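Local coordinates for hypothetical protein TTHA0849 (Thermus thermophilus, PDB 2D4R) that is of unknown function but, as a putative member of the START-domain superfamily, probably binds a lipid or similar hydrophobic ligand, at residues 56-68 against 76-88. Numbering follows the deposited sequence.
Sequences MGKKVRWLEEEEW and RFFSPEGDFDRYE
Glu65 and Phe78 exchange two backbone bonds, N to O at 2.8 Å each way, and Glu67 and Arg76 form a second such pair. With strand axes at 164°, these bonds define an antiparallel beta hairpin within the seven-stranded sheet of the START-like, Bet v 1-type fold. Past Phe78 two side chains join the ladder, beside backbone bonds that continue. Ser79 OG, anti to its own N (chi1 -179°), is carried to Leu63 O and donates to it at 2.6 Å, while Leu63 N bonds to Glu81 O. Further along, Asp83 grips Arg61 twice: its N donates to Arg61 O, and its OD2 accepts a bond from Arg61 N at 2.8 Å, from well above the carboxylate plane.

On the buried face, Trp62 NE1 donates to Glu64 OE2 in a nearly straight bond lying in the indole plane; with a water that links the same OE2 to Tyr87 OH, it holds that oxygen at the edge of the indole. Phe84 turns its edge to the Trp62 face, the six-membered rings 5.6 Å apart by centroid and their planes at 83°; Tyr87 lies obliquely over the pyrrole half. The indole is also stacked with Trp51 of the neighbouring strand. Across the sheet, the salt bridge from Glu65 OE2 to Arg48 holds a carboxylate whose stem packs on proline, Glu65 CG resting 3.5 Å from Pro80 CG.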
loop_
_atom_site.group_PDB
_atom_site.type_symbol
_atom_site.label_atom_id
_atom_site.label_comp_id
_atom_site.label_asym_id
_atom_site.label_seq_id
_atom_site.Cartn_x
_atom_site.Cartn_y
_atom_site.Cartn_z
HETATM N N MSE A 56 -4.581 10.835 12.028
HETATM C CA MSE A 56 -5.091 11.563 13.188
HETATM C C MSE A 56 -3.994 12.239 14.005
HETATM O O MSE A 56 -4.083 12.312 15.234
HETATM C CB MSE A 56 -5.865 10.622 14.107
HETATM C CG MSE A 56 -7.105 10.022 13.504
HETATM SE SE MSE A 56 -8.608 10.333 14.657
HETATM C CE MSE A 56 -7.691 10.869 16.279
ATOM N N GLY A 57 -2.957 12.720 13.330
ATOM C CA GLY A 57 -1.974 13.544 14.008
ATOM C C GLY A 57 -0.804 12.807 14.646
ATOM O O GLY A 57 0.288 13.371 14.770
ATOM N N LYS A 58 -1.014 11.560 15.067
ATOM C CA LYS A 58 0.105 10.753 15.542
ATOM C C LYS A 58 0.530 9.733 14.496
ATOM O O LYS A 58 -0.266 9.307 13.662
ATOM C CB LYS A 58 -0.231 10.038 16.852
ATOM C CG LYS A 58 1.016 9.466 17.559
ATOM C CD LYS A 58 2.132 10.518 17.697
ATOM C CE LYS A 58 3.365 9.980 18.431
ATOM N NZ LYS A 58 4.153 8.999 17.628
ATOM N N LYS A 59 1.801 9.352 14.541
ATOM C CA LYS A 59 2.367 8.545 13.483
ATOM C C LYS A 59 2.361 7.054 13.808
ATOM O O LYS A 59 2.448 6.642 14.960
ATOM C CB LYS A 59 3.788 9.030 13.146
ATOM C CG LYS A 59 4.769 9.075 14.309
ATOM C CD LYS A 59 6.196 9.414 13.844
ATOM C CE LYS A 59 6.445 10.915 13.726
ATOM N NZ LYS A 59 6.335 11.623 15.041
ATOM N N VAL A 60 2.232 6.254 12.759
ATOM C CA VAL A 60 2.275 4.811 12.868
ATOM C C VAL A 60 3.436 4.326 12.007
ATOM O O VAL A 60 3.549 4.722 10.856
ATOM C CB VAL A 60 0.942 4.199 12.388
ATOM C CG1 VAL A 60 1.016 2.685 12.404
ATOM C CG2 VAL A 60 -0.190 4.668 13.302
ATOM N N ARG A 61 4.301 3.487 12.581
ATOM C CA ARG A 61 5.562 3.101 11.956
ATOM C C ARG A 61 5.633 1.582 11.823
ATOM O O ARG A 61 5.331 0.854 12.764
ATOM C CB ARG A 61 6.748 3.567 12.813
ATOM C CG ARG A 61 6.747 5.031 13.166
ATOM C CD ARG A 61 7.666 5.310 14.343
ATOM N NE ARG A 61 6.912 5.777 15.506
ATOM C CZ ARG A 61 7.065 6.972 16.075
ATOM N NH1 ARG A 61 7.954 7.831 15.590
ATOM N NH2 ARG A 61 6.318 7.313 17.120
ATOM N N TRP A 62 6.036 1.099 10.655
ATOM C CA TRP A 62 6.273 -0.326 10.522
ATOM C C TRP A 62 7.329 -0.638 9.471
ATOM O O TRP A 62 7.636 0.190 8.605
ATOM C CB TRP A 62 4.963 -1.067 10.208
ATOM C CG TRP A 62 4.421 -0.837 8.838
ATOM C CD1 TRP A 62 4.524 -1.683 7.757
ATOM C CD2 TRP A 62 3.644 0.284 8.394
ATOM N NE1 TRP A 62 3.851 -1.159 6.676
ATOM C CE2 TRP A 62 3.302 0.044 7.036
ATOM C CE3 TRP A 62 3.198 1.471 9.011
ATOM C CZ2 TRP A 62 2.530 0.941 6.290
ATOM C CZ3 TRP A 62 2.430 2.361 8.266
ATOM C CH2 TRP A 62 2.102 2.087 6.915
ATOM N N LEU A 63 7.898 -1.833 9.571
ATOM C CA LEU A 63 8.726 -2.359 8.507
ATOM C C LEU A 63 7.866 -3.308 7.685
ATOM O O LEU A 63 6.980 -3.961 8.219
ATOM C CB LEU A 63 9.944 -3.073 9.097
ATOM C CG LEU A 63 10.942 -2.083 9.729
ATOM C CD1 LEU A 63 11.765 -2.763 10.814
ATOM C CD2 LEU A 63 11.857 -1.519 8.648
ATOM N N GLU A 64 8.115 -3.358 6.382
ATOM C CA GLU A 64 7.267 -4.117 5.476
ATOM C C GLU A 64 8.120 -4.907 4.506
ATOM O O GLU A 64 9.064 -4.382 3.926
ATOM C CB GLU A 64 6.341 -3.180 4.697
ATOM C CG GLU A 64 5.252 -3.898 3.904
ATOM C CD GLU A 64 4.335 -2.937 3.172
ATOM O OE1 GLU A 64 4.466 -2.802 1.940
ATOM O OE2 GLU A 64 3.488 -2.311 3.834
ATOM N N GLU A 65 7.779 -6.174 4.339
ATOM C CA GLU A 65 8.422 -7.007 3.342
ATOM C C GLU A 65 7.436 -7.202 2.191
ATOM O O GLU A 65 6.298 -7.637 2.390
ATOM C CB GLU A 65 8.834 -8.366 3.961
ATOM C CG GLU A 65 9.767 -8.241 5.203
ATOM C CD GLU A 65 10.425 -9.562 5.661
ATOM O OE1 GLU A 65 9.841 -10.648 5.465
ATOM O OE2 GLU A 65 11.538 -9.508 6.234
ATOM N N GLU A 66 7.862 -6.857 0.985
ATOM C CA GLU A 66 7.052 -7.145 -0.188
ATOM C C GLU A 66 7.744 -8.108 -1.140
ATOM O O GLU A 66 8.934 -7.985 -1.431
ATOM C CB GLU A 66 6.669 -5.852 -0.925
ATOM C CG GLU A 66 7.752 -4.815 -1.007
ATOM C CD GLU A 66 7.604 -3.750 0.058
ATOM O OE1 GLU A 66 8.638 -3.251 0.549
ATOM O OE2 GLU A 66 6.452 -3.410 0.403
ATOM N N GLU A 67 6.976 -9.087 -1.602
ATOM C CA GLU A 67 7.439 -10.045 -2.587
ATOM C C GLU A 67 6.762 -9.666 -3.891
ATOM O O GLU A 67 5.522 -9.578 -3.958
ATOM C CB GLU A 67 7.036 -11.462 -2.173
ATOM C CG GLU A 67 7.725 -12.574 -2.939
ATOM C CD GLU A 67 7.105 -13.941 -2.668
ATOM O OE1 GLU A 67 5.854 -14.038 -2.604
ATOM O OE2 GLU A 67 7.869 -14.918 -2.518
ATOM N N TRP A 68 7.583 -9.433 -4.914
ATOM C CA TRP A 68 7.116 -8.940 -6.200
ATOM C C TRP A 68 7.056 -10.078 -7.211
ATOM O O TRP A 68 8.039 -10.796 -7.415
ATOM C CB TRP A 68 8.049 -7.826 -6.699
ATOM C CG TRP A 68 8.006 -6.578 -5.842
ATOM C CD1 TRP A 68 8.913 -6.201 -4.896
ATOM C CD2 TRP A 68 6.982 -5.573 -5.833
ATOM N NE1 TRP A 68 8.522 -5.031 -4.295
ATOM C CE2 TRP A 68 7.341 -4.620 -4.850
ATOM C CE3 TRP A 68 5.792 -5.384 -6.560
ATOM C CZ2 TRP A 68 6.556 -3.492 -4.571
ATOM C CZ3 TRP A 68 5.009 -4.260 -6.281
ATOM C CH2 TRP A 68 5.399 -3.328 -5.291
ATOM N N ARG A 76 2.923 -9.494 -2.893
ATOM C CA ARG A 76 2.448 -9.834 -1.558
ATOM C C ARG A 76 3.323 -9.117 -0.533
ATOM O O ARG A 76 4.535 -9.022 -0.714
ATOM C CB ARG A 76 2.538 -11.343 -1.319
ATOM C CG ARG A 76 1.259 -12.096 -1.544
ATOM C CD ARG A 76 1.514 -13.595 -1.636
ATOM N NE ARG A 76 0.552 -14.226 -2.532
ATOM C CZ ARG A 76 -0.762 -14.227 -2.330
ATOM N NH1 ARG A 76 -1.568 -14.821 -3.194
ATOM N NH2 ARG A 76 -1.271 -13.637 -1.257
ATOM N N PHE A 77 2.715 -8.617 0.540
ATOM C CA PHE A 77 3.478 -7.919 1.569
ATOM C C PHE A 77 3.049 -8.307 2.973
ATOM O O PHE A 77 1.918 -8.732 3.191
ATOM C CB PHE A 77 3.372 -6.392 1.372
ATOM C CG PHE A 77 1.991 -5.838 1.576
ATOM C CD1 PHE A 77 1.054 -5.871 0.546
ATOM C CD2 PHE A 77 1.623 -5.291 2.796
ATOM C CE1 PHE A 77 -0.231 -5.375 0.727
ATOM C CE2 PHE A 77 0.336 -4.788 2.988
ATOM C CZ PHE A 77 -0.591 -4.833 1.943
ATOM N N PHE A 78 3.963 -8.163 3.924
ATOM C CA PHE A 78 3.711 -8.574 5.298
ATOM C C PHE A 78 4.648 -7.748 6.176
ATOM O O PHE A 78 5.783 -7.499 5.789
ATOM C CB PHE A 78 3.993 -10.090 5.421
ATOM C CG PHE A 78 3.866 -10.660 6.828
ATOM C CD1 PHE A 78 2.727 -11.373 7.206
ATOM C CD2 PHE A 78 4.902 -10.524 7.753
ATOM C CE1 PHE A 78 2.622 -11.941 8.484
ATOM C CE2 PHE A 78 4.802 -11.093 9.036
ATOM C CZ PHE A 78 3.662 -11.800 9.397
ATOM N N SER A 79 4.171 -7.304 7.336
ATOM C CA SER A 79 5.027 -6.597 8.289
ATOM C C SER A 79 5.490 -7.536 9.387
ATOM O O SER A 79 4.676 -8.070 10.139
ATOM C CB SER A 79 4.282 -5.432 8.940
ATOM O OG SER A 79 5.150 -4.770 9.836
ATOM N N PRO A 80 6.810 -7.746 9.496
ATOM C CA PRO A 80 7.397 -8.628 10.511
ATOM C C PRO A 80 7.617 -7.887 11.831
ATOM O O PRO A 80 7.792 -8.503 12.888
ATOM C CB PRO A 80 8.722 -9.063 9.878
ATOM C CG PRO A 80 8.851 -8.262 8.574
ATOM C CD PRO A 80 7.862 -7.148 8.659
ATOM N N GLU A 81 7.638 -6.560 11.753
ATOM C CA GLU A 81 7.782 -5.743 12.944
ATOM C C GLU A 81 7.296 -4.308 12.737
ATOM O O GLU A 81 7.234 -3.800 11.609
ATOM C CB GLU A 81 9.239 -5.742 13.414
ATOM C CG GLU A 81 10.161 -4.863 12.596
ATOM C CD GLU A 81 11.644 -5.166 12.812
ATOM O OE1 GLU A 81 12.299 -4.441 13.592
ATOM O OE2 GLU A 81 12.163 -6.126 12.195
ATOM N N GLY A 82 6.948 -3.660 13.844
ATOM C CA GLY A 82 6.435 -2.313 13.772
ATOM C C GLY A 82 5.273 -2.166 14.713
ATOM O O GLY A 82 5.155 -2.915 15.671
ATOM N N ASP A 83 4.410 -1.203 14.434
ATOM C CA ASP A 83 3.295 -0.881 15.323
ATOM C C ASP A 83 2.079 -1.810 15.181
ATOM O O ASP A 83 1.295 -1.956 16.112
ATOM C CB ASP A 83 2.855 0.572 15.094
ATOM C CG ASP A 83 3.885 1.588 15.585
ATOM O OD1 ASP A 83 4.835 1.203 16.301
ATOM O OD2 ASP A 83 3.731 2.781 15.251
ATOM N N PHE A 84 1.918 -2.419 14.017
ATOM C CA PHE A 84 0.831 -3.374 13.808
ATOM C C PHE A 84 1.242 -4.767 14.305
ATOM O O PHE A 84 2.398 -5.173 14.160
ATOM C CB PHE A 84 0.466 -3.463 12.320
ATOM C CG PHE A 84 -0.173 -2.208 11.752
ATOM C CD1 PHE A 84 0.590 -1.275 11.047
ATOM C CD2 PHE A 84 -1.541 -1.977 11.893
ATOM C CE1 PHE A 84 0.003 -0.134 10.493
ATOM C CE2 PHE A 84 -2.140 -0.835 11.336
ATOM C CZ PHE A 84 -1.371 0.085 10.639
ATOM N N ASP A 85 0.301 -5.495 14.890
ATOM C CA ASP A 85 0.526 -6.903 15.170
ATOM C C ASP A 85 0.490 -7.650 13.863
ATOM O O ASP A 85 1.167 -8.665 13.684
ATOM C CB ASP A 85 -0.556 -7.453 16.085
ATOM C CG ASP A 85 -0.601 -6.737 17.421
ATOM O OD1 ASP A 85 -1.718 -6.559 17.943
ATOM O OD2 ASP A 85 0.472 -6.353 17.942
ATOM N N ARG A 86 -0.307 -7.135 12.940
ATOM C CA ARG A 86 -0.431 -7.742 11.631
ATOM C C ARG A 86 -0.682 -6.653 10.595
ATOM O O ARG A 86 -1.514 -5.764 10.797
ATOM C CB ARG A 86 -1.580 -8.749 11.654
ATOM C CG ARG A 86 -1.789 -9.540 10.387
ATOM C CD ARG A 86 -2.953 -10.504 10.586
ATOM N NE ARG A 86 -3.030 -11.523 9.548
ATOM C CZ ARG A 86 -4.008 -12.418 9.449
ATOM N NH1 ARG A 86 -5.004 -12.425 10.328
ATOM N NH2 ARG A 86 -3.982 -13.313 8.471
ATOM N N TYR A 87 0.067 -6.715 9.499
ATOM C CA TYR A 87 -0.118 -5.794 8.396
ATOM C C TYR A 87 0.327 -6.459 7.102
ATOM O O TYR A 87 1.516 -6.530 6.798
ATOM C CB TYR A 87 0.691 -4.532 8.632
ATOM C CG TYR A 87 0.380 -3.407 7.671
ATOM C CD1 TYR A 87 -0.478 -2.366 8.038
ATOM C CD2 TYR A 87 0.992 -3.346 6.424
ATOM C CE1 TYR A 87 -0.702 -1.287 7.183
ATOM C CE2 TYR A 87 0.771 -2.276 5.557
ATOM C CZ TYR A 87 -0.071 -1.251 5.936
ATOM O OH TYR A 87 -0.278 -0.194 5.064
ATOM N N GLU A 88 -0.643 -6.938 6.333
ATOM C CA GLU A 88 -0.339 -7.787 5.194
ATOM C C GLU A 88 -1.446 -7.759 4.143
ATOM O O GLU A 88 -2.602 -7.396 4.427
ATOM C CB GLU A 88 -0.128 -9.230 5.669
ATOM C CG GLU A 88 -1.388 -9.885 6.217
ATOM C CD GLU A 88 -1.143 -11.283 6.751
ATOM O OE1 GLU A 88 -1.241 -11.468 7.978
ATOM O OE2 GLU A 88 -0.851 -12.201 5.954
HETATM O O HOH W 1 1.673 -0.290 2.827
#